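Local coordinates for BB0689 (Borrelia burgdorferi, PDB 4D53), which is an outer surface lipoprotein of the CAP superfamily whose precise biochemical role is not established, at residues 75-80 / 107-112; 53-58 / 82-87; 44-49 / 126-131. One frame throughout, in Å; residues are numbered along the deposited sequence.

All three contacts lie in one CAP domain and meet on the neighbouring strands 75-84 and 125-134. Interactions 2 and 3 have centres about 8 Å apart and lie on the face of the sheet packed by helix 36-52: Tyr45 OH of interaction 3 is 2.7 Å from Thr56 O of interaction 2, a probable hydrogen bond. Interaction 1 sits about 20 Å from interaction 2, centre to centre, beyond the middle of the chain, yet Glu80 OE1 reaches His57 ND1 at 2.7 Å, a histidine-glutamate pair consistent with the cavity of CAP domains. Interactions 1 and 3 join through strand pairing, Arg79 O lying 2.8 Å from Phe131 N.

Interaction 1 of 3, residues 75-80 / 107-112; sequences FNLTRE and NTDTDK
Arg79 reaches out to Asp109 and binds it through a salt bridge, NH2 to OD2 at 2.8 Å. The bond is bent (N-H...O 143°), OD2 lying tilted out of the guanidinium plane, and the nitrogen meets that oxygen from above the carboxylate plane. On the way the arginine slides past Asn107, whose CB lies over one guanidinium face, 3.6 Å from Arg79 NE. That NE is buried here and finds no partner in the model, while NH1 takes a second carboxylate, Glu103 of helix 99-105. The charged group is therefore held between two acids. Beside it, Leu77 crosses Asp109 at about a right angle: its CD2 touches Asp109 CB at 3.8 Å and Thr110 CG2 at 4.1 Å. The leucine CG stands opposite the backbone N (chi1 -153°), which brings this methyl up to the loop.

The loop 107-112 carries the chain from helix 99-105 into strand 112-119, from helical layer to sheet in the alpha-beta-alpha sandwich of CAP domains. The end of the loop and strand 75-84 flank strand 125-134, and each makes a classic beta bulge against it, Asn76 and Leu77 facing Lys133, Asp111 and Lys112 facing Gly132. Just before the first bulge, Phe75 packs on helices 36-52 and 64-69, and its ring edge comes within 4.5 Å of Lys112 CB through CE1. Farther out, Arg24 bonds to Asn107 O and Asn30 to Thr110 O.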
# COMPACT_ATOMS: atom_id res chain seq x y z
N PHE A 75 13.70 3.19 8.60
CA PHE A 75 12.80 2.03 8.61
C PHE A 75 13.61 0.75 8.66
O PHE A 75 14.43 0.49 7.83
CB PHE A 75 11.86 2.03 7.39
CG PHE A 75 10.77 3.06 7.43
CD1 PHE A 75 9.59 2.79 8.07
CD2 PHE A 75 10.92 4.28 6.81
CE1 PHE A 75 8.58 3.72 8.14
CE2 PHE A 75 9.91 5.23 6.84
CZ PHE A 75 8.72 4.94 7.48
N ASN A 76 13.36 -0.06 9.66
CA ASN A 76 14.09 -1.30 9.79
C ASN A 76 13.16 -2.47 9.68
O ASN A 76 13.60 -3.60 9.75
CB ASN A 76 14.85 -1.37 11.13
CG ASN A 76 13.94 -1.24 12.35
OD1 ASN A 76 12.84 -0.74 12.27
ND2 ASN A 76 14.43 -1.69 13.48
N LEU A 77 11.88 -2.22 9.47
CA LEU A 77 10.99 -3.34 9.21
C LEU A 77 9.89 -2.84 8.31
O LEU A 77 9.33 -1.80 8.62
CB LEU A 77 10.36 -3.78 10.48
CG LEU A 77 9.98 -5.25 10.44
CD1 LEU A 77 10.25 -5.82 11.85
CD2 LEU A 77 8.54 -5.35 9.94
N THR A 78 9.56 -3.58 7.24
CA THR A 78 8.52 -3.13 6.31
C THR A 78 7.71 -4.27 5.66
O THR A 78 8.22 -5.41 5.56
CB THR A 78 9.16 -2.30 5.23
OG1 THR A 78 8.10 -1.63 4.51
CG2 THR A 78 9.98 -3.18 4.28
N ARG A 79 6.46 -3.97 5.25
CA ARG A 79 5.65 -4.91 4.42
C ARG A 79 4.96 -4.14 3.32
O ARG A 79 4.65 -2.95 3.51
CB ARG A 79 4.55 -5.55 5.18
CG ARG A 79 5.10 -6.40 6.31
CD ARG A 79 4.11 -6.42 7.39
NE ARG A 79 4.61 -7.15 8.56
CZ ARG A 79 4.71 -8.46 8.59
NH1 ARG A 79 4.40 -9.18 7.52
NH2 ARG A 79 5.07 -9.07 9.71
N GLU A 80 4.63 -4.86 2.24
CA GLU A 80 3.99 -4.25 1.06
C GLU A 80 2.89 -5.14 0.59
O GLU A 80 3.11 -6.38 0.45
CB GLU A 80 5.02 -4.09 -0.04
CG GLU A 80 4.39 -3.59 -1.35
CD GLU A 80 5.46 -3.34 -2.42
OE1 GLU A 80 5.84 -4.32 -3.14
OE2 GLU A 80 5.88 -2.16 -2.54
N ASN A 107 -0.73 -7.26 10.97
CA ASN A 107 0.59 -7.31 11.59
C ASN A 107 0.68 -6.42 12.87
O ASN A 107 0.02 -5.40 12.99
CB ASN A 107 1.69 -7.04 10.61
CG ASN A 107 1.97 -5.58 10.42
OD1 ASN A 107 1.37 -4.84 9.58
ND2 ASN A 107 2.81 -5.09 11.31
N THR A 108 1.54 -6.86 13.79
CA THR A 108 1.84 -6.08 15.02
C THR A 108 3.23 -5.56 15.02
O THR A 108 3.67 -5.03 16.03
CB THR A 108 1.73 -6.96 16.31
OG1 THR A 108 2.60 -8.09 16.22
CG2 THR A 108 0.40 -7.34 16.50
N ASP A 109 3.96 -5.69 13.91
CA ASP A 109 5.34 -5.34 13.82
C ASP A 109 5.55 -3.88 13.43
O ASP A 109 6.69 -3.46 13.43
CB ASP A 109 6.09 -6.08 12.71
CG ASP A 109 6.21 -7.53 12.90
OD1 ASP A 109 5.90 -8.05 14.02
OD2 ASP A 109 6.63 -8.10 11.82
N THR A 110 4.54 -3.19 12.89
CA THR A 110 4.77 -1.90 12.20
C THR A 110 3.91 -0.89 12.94
O THR A 110 2.91 -1.28 13.52
CB THR A 110 4.40 -1.95 10.67
OG1 THR A 110 3.02 -2.34 10.57
CG2 THR A 110 5.30 -2.85 9.90
N ASP A 111 4.27 0.41 12.94
CA ASP A 111 3.43 1.42 13.49
C ASP A 111 2.99 2.48 12.53
O ASP A 111 2.19 3.35 12.88
CB ASP A 111 4.02 2.08 14.78
CG ASP A 111 5.36 2.71 14.58
OD1 ASP A 111 5.95 2.62 13.50
OD2 ASP A 111 5.85 3.31 15.56
N LYS A 112 3.49 2.43 11.30
CA LYS A 112 3.17 3.42 10.27
C LYS A 112 2.58 2.70 9.02
O LYS A 112 2.99 1.62 8.71
CB LYS A 112 4.45 4.13 9.82
CG LYS A 112 5.20 4.84 10.96
CD LYS A 112 4.40 5.91 11.65
CE LYS A 112 5.15 6.49 12.87
NZ LYS A 112 4.35 7.64 13.28

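Interaction 2 of 3, residues 53-58 / 82-87; sequences RTITHT and LASGIE
Leu82 lays its CD1 methyl over one face of the His57 imidazole, 3.9 Å from the ring centroid and 17° off the ring normal, a CH-pi contact displaced toward the rim by ND1 and CE1. The same methyl also meets Thr56 O at 3.5 Å and Ile55 CG2 at 3.8 Å, so one leucine branch is gathered in by three successive residues of the loop. Ile55 divides its branches between two strand residues: turned away from its own N, with CG1 beside that atom instead (chi1 -63°), CG2 goes to Leu82 while CG1 runs along Ser84, 3.6 Å from its CB.

The loop descends from the Schellman motif at Arg53, which ends helix 36-52, and passes along edge strand 75-84 of the CAP sheet. An ST turn then bends it, Thr56 OG1 accepting from Thr58 N at 3.2 Å with a nearly straight N-H...O angle of 172°. Under the leucine methyl, His57 is further fixed by its ND1, which bonds to Glu80 two residues before Leu82 on the strand, while Arg67 of helix 64-69 bonds to His57 O. Leu82 also packs on Leu49 and Val128, and its carbonyl oxygen accepts from the indole NH of Trp95.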
# COMPACT_ATOMS: atom_id res chain seq x y z
N ARG A 53 2.99 -2.12 -16.87
CA ARG A 53 1.96 -3.15 -17.13
C ARG A 53 2.20 -4.39 -16.32
O ARG A 53 2.17 -5.48 -16.86
CB ARG A 53 1.81 -3.49 -18.65
CG ARG A 53 1.61 -2.21 -19.49
CD ARG A 53 1.36 -2.64 -20.94
NE ARG A 53 1.89 -1.69 -21.91
CZ ARG A 53 2.10 -1.94 -23.22
NH1 ARG A 53 1.83 -3.13 -23.77
NH2 ARG A 53 2.59 -0.97 -23.98
N THR A 54 2.40 -4.25 -15.00
CA THR A 54 2.77 -5.42 -14.17
C THR A 54 2.30 -5.17 -12.76
O THR A 54 2.10 -4.02 -12.36
CB THR A 54 4.32 -5.61 -14.15
OG1 THR A 54 4.72 -6.81 -13.42
CG2 THR A 54 5.10 -4.49 -13.50
N ILE A 55 2.18 -6.25 -12.01
CA ILE A 55 2.10 -6.18 -10.62
C ILE A 55 3.18 -7.16 -10.07
O ILE A 55 3.19 -8.38 -10.38
CB ILE A 55 0.68 -6.61 -10.14
CG1 ILE A 55 -0.40 -5.67 -10.64
CG2 ILE A 55 0.73 -6.79 -8.66
CD1 ILE A 55 -0.30 -4.27 -10.04
N THR A 56 4.07 -6.63 -9.29
CA THR A 56 5.23 -7.40 -8.76
C THR A 56 5.83 -6.65 -7.62
O THR A 56 5.75 -5.40 -7.60
CB THR A 56 6.31 -7.68 -9.84
OG1 THR A 56 7.43 -8.29 -9.18
CG2 THR A 56 6.75 -6.42 -10.50
N HIS A 57 6.46 -7.33 -6.68
CA HIS A 57 7.13 -6.66 -5.53
C HIS A 57 8.57 -6.28 -5.86
O HIS A 57 9.20 -5.59 -5.08
CB HIS A 57 7.13 -7.57 -4.29
CG HIS A 57 5.77 -7.83 -3.74
ND1 HIS A 57 5.10 -6.92 -2.95
CD2 HIS A 57 4.97 -8.93 -3.81
CE1 HIS A 57 3.95 -7.45 -2.55
NE2 HIS A 57 3.83 -8.65 -3.08
N THR A 58 9.11 -6.72 -7.01
CA THR A 58 10.56 -6.61 -7.27
C THR A 58 10.89 -5.93 -8.58
O THR A 58 11.79 -6.32 -9.30
CB THR A 58 11.23 -8.00 -7.29
OG1 THR A 58 10.58 -8.80 -8.29
CG2 THR A 58 11.07 -8.63 -5.92
N LEU A 82 -0.12 -5.31 -2.67
CA LEU A 82 -0.58 -4.79 -3.91
C LEU A 82 -1.90 -5.31 -4.26
O LEU A 82 -2.26 -6.44 -3.86
CB LEU A 82 0.46 -5.18 -5.00
CG LEU A 82 1.93 -4.94 -4.67
CD1 LEU A 82 2.84 -5.54 -5.70
CD2 LEU A 82 2.21 -3.41 -4.61
N ALA A 83 -2.62 -4.61 -5.12
CA ALA A 83 -3.83 -5.07 -5.75
C ALA A 83 -4.03 -4.39 -7.09
O ALA A 83 -3.61 -3.26 -7.26
CB ALA A 83 -5.07 -4.87 -4.90
N SER A 84 -4.64 -5.09 -8.01
CA SER A 84 -4.99 -4.50 -9.30
C SER A 84 -6.30 -4.98 -9.83
O SER A 84 -6.67 -6.16 -9.73
CB SER A 84 -3.90 -4.88 -10.28
OG SER A 84 -4.12 -4.40 -11.54
N GLY A 85 -7.04 -4.06 -10.45
CA GLY A 85 -8.31 -4.36 -11.00
C GLY A 85 -9.39 -4.71 -9.99
O GLY A 85 -10.33 -5.45 -10.32
N ILE A 86 -9.26 -4.28 -8.73
CA ILE A 86 -10.23 -4.60 -7.69
C ILE A 86 -10.87 -3.29 -7.17
O ILE A 86 -10.14 -2.40 -6.79
CB ILE A 86 -9.59 -5.50 -6.55
CG1 ILE A 86 -9.01 -6.80 -7.12
CG2 ILE A 86 -10.64 -5.85 -5.51
CD1 ILE A 86 -8.16 -7.59 -6.19
N GLU A 87 -12.19 -3.24 -7.05
CA GLU A 87 -12.87 -2.02 -6.53
C GLU A 87 -12.55 -1.73 -5.08
O GLU A 87 -12.27 -2.60 -4.23
CB GLU A 87 -14.37 -2.07 -6.74
CG GLU A 87 -14.81 -2.12 -8.20
CD GLU A 87 -14.37 -0.92 -9.05
OE1 GLU A 87 -14.22 0.21 -8.52
OE2 GLU A 87 -14.16 -1.12 -10.29

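Interaction 3 of 3, residues 44-49 / 126-131; sequences EYAIKL and IFVVLF
Helix 44-49 runs roughly antiparallel to strand 126-131, the axes of the two short segments coming within 8.2 Å at 147°, with the CA atoms of Ala46 and Val128 only 5.9 Å apart. The small side chain of Ala46 faces the strand here: its CB meets Val128 CG2 at 3.6 Å, and the valine methyl lies against the helix backbone as well. A chi1 of 176° sends Val128 CG1 to the far side from N and turns CG2, the other branch, to the helix. That one methyl also touches Leu49 CD1 at 4.1 Å and, more loosely, the ring of Tyr45, whose CD2 is 4.5 Å away. The leucine and valine side chains cross obliquely. Two residues earlier on the strand, Ile126 extends its CD1 to Leu49 CB, again 4.1 Å, and to the carbonyl oxygen of Ala46 at 4.2 Å.

All five touching residues are buried. This is the hydrophobic layer between helix 36-52 and the central sheet of the alpha-beta-alpha sandwich, with Ile126 and Val128 alternating toward the helix while Phe127 between them points to the other face. Within the helix Leu49 lies over one face of the tyrosine ring, its CG 4.0 Å above the plane and toward the rim. Tyr45 OH is engaged beyond the helix, bonding to Thr56 O and Leu59 N, and Arg67 makes a cation-pi contact with its ring. Strands 112-119 and 75-84 flank 125-134: Val128 pairs by backbone with Tyr116, Phe127 with Ala83.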
# COMPACT_ATOMS: atom_id res chain seq x y z
N GLU A 44 5.02 6.48 -5.96
CA GLU A 44 6.06 6.38 -7.01
C GLU A 44 6.08 4.99 -7.60
O GLU A 44 6.17 4.79 -8.83
CB GLU A 44 7.43 6.69 -6.41
CG GLU A 44 7.56 8.18 -6.10
CD GLU A 44 9.00 8.65 -5.76
OE1 GLU A 44 10.00 7.84 -5.86
OE2 GLU A 44 9.05 9.87 -5.40
N TYR A 45 5.94 4.03 -6.69
CA TYR A 45 5.91 2.59 -7.13
C TYR A 45 4.64 2.23 -7.91
O TYR A 45 4.72 1.56 -8.96
CB TYR A 45 6.11 1.67 -5.93
CG TYR A 45 6.52 0.27 -6.39
CD1 TYR A 45 7.63 0.07 -7.20
CD2 TYR A 45 5.77 -0.87 -6.00
CE1 TYR A 45 8.02 -1.20 -7.58
CE2 TYR A 45 6.15 -2.13 -6.37
CZ TYR A 45 7.29 -2.31 -7.17
OH TYR A 45 7.70 -3.58 -7.53
N ALA A 46 3.48 2.71 -7.47
CA ALA A 46 2.26 2.42 -8.14
C ALA A 46 2.34 2.92 -9.60
O ALA A 46 1.89 2.26 -10.58
CB ALA A 46 1.07 3.08 -7.44
N ILE A 47 2.90 4.13 -9.76
CA ILE A 47 3.02 4.73 -11.14
C ILE A 47 3.95 3.87 -12.05
O ILE A 47 3.62 3.61 -13.20
CB ILE A 47 3.49 6.20 -11.01
CG1 ILE A 47 2.28 7.04 -10.51
CG2 ILE A 47 4.04 6.73 -12.37
CD1 ILE A 47 2.70 8.41 -10.02
N LYS A 48 5.04 3.37 -11.49
CA LYS A 48 5.96 2.46 -12.21
C LYS A 48 5.30 1.16 -12.59
O LYS A 48 5.50 0.68 -13.73
CB LYS A 48 7.20 2.20 -11.46
CG LYS A 48 8.03 3.42 -11.26
CD LYS A 48 9.41 2.99 -10.79
CE LYS A 48 10.32 4.21 -10.69
NZ LYS A 48 11.42 3.80 -9.80
N LEU A 49 4.55 0.59 -11.68
CA LEU A 49 3.77 -0.65 -11.98
C LEU A 49 2.79 -0.38 -13.12
O LEU A 49 2.67 -1.13 -14.11
CB LEU A 49 3.02 -1.17 -10.73
CG LEU A 49 3.89 -1.66 -9.59
CD1 LEU A 49 3.02 -2.03 -8.42
CD2 LEU A 49 4.76 -2.84 -9.99
N ILE A 126 -4.66 0.41 -9.50
CA ILE A 126 -3.64 -0.28 -8.72
C ILE A 126 -3.60 0.28 -7.32
O ILE A 126 -3.48 1.53 -7.15
CB ILE A 126 -2.26 -0.16 -9.35
CG1 ILE A 126 -2.24 -0.89 -10.74
CG2 ILE A 126 -1.18 -0.74 -8.47
CD1 ILE A 126 -0.94 -0.72 -11.50
N PHE A 127 -3.72 -0.42 -6.27
CA PHE A 127 -3.31 -0.19 -4.87
C PHE A 127 -1.92 -0.67 -4.56
O PHE A 127 -1.50 -1.84 -4.89
CB PHE A 127 -4.30 -0.88 -3.92
CG PHE A 127 -5.69 -0.31 -3.98
CD1 PHE A 127 -6.02 0.83 -3.26
CD2 PHE A 127 -6.66 -0.91 -4.76
CE1 PHE A 127 -7.29 1.36 -3.32
CE2 PHE A 127 -7.94 -0.39 -4.82
CZ PHE A 127 -8.26 0.75 -4.10
N VAL A 128 -1.21 0.32 -3.95
CA VAL A 128 0.02 -0.04 -3.24
C VAL A 128 -0.10 0.40 -1.79
O VAL A 128 -0.26 1.63 -1.54
CB VAL A 128 1.30 0.57 -3.87
CG1 VAL A 128 2.57 0.26 -3.05
CG2 VAL A 128 1.47 0.19 -5.36
N VAL A 129 0.05 -0.54 -0.83
CA VAL A 129 -0.04 -0.17 0.61
C VAL A 129 1.18 -0.68 1.33
O VAL A 129 1.52 -1.84 1.22
CB VAL A 129 -1.37 -0.56 1.28
CG1 VAL A 129 -1.40 -0.16 2.77
CG2 VAL A 129 -2.57 -0.06 0.48
N LEU A 130 1.90 0.21 2.00
CA LEU A 130 3.10 -0.07 2.72
C LEU A 130 2.89 0.10 4.24
O LEU A 130 2.15 0.97 4.66
CB LEU A 130 4.21 0.92 2.31
CG LEU A 130 4.55 0.97 0.79
CD1 LEU A 130 5.62 2.04 0.38
CD2 LEU A 130 5.06 -0.39 0.37
N PHE A 131 3.60 -0.73 4.97
CA PHE A 131 3.62 -0.74 6.41
C PHE A 131 5.07 -0.67 6.84
O PHE A 131 5.99 -1.28 6.21
CB PHE A 131 3.00 -2.04 7.00
CG PHE A 131 1.59 -2.32 6.57
CD1 PHE A 131 1.34 -2.86 5.33
CD2 PHE A 131 0.54 -2.05 7.39
CE1 PHE A 131 0.05 -3.06 4.91
CE2 PHE A 131 -0.76 -2.30 7.01
CZ PHE A 131 -1.02 -2.78 5.74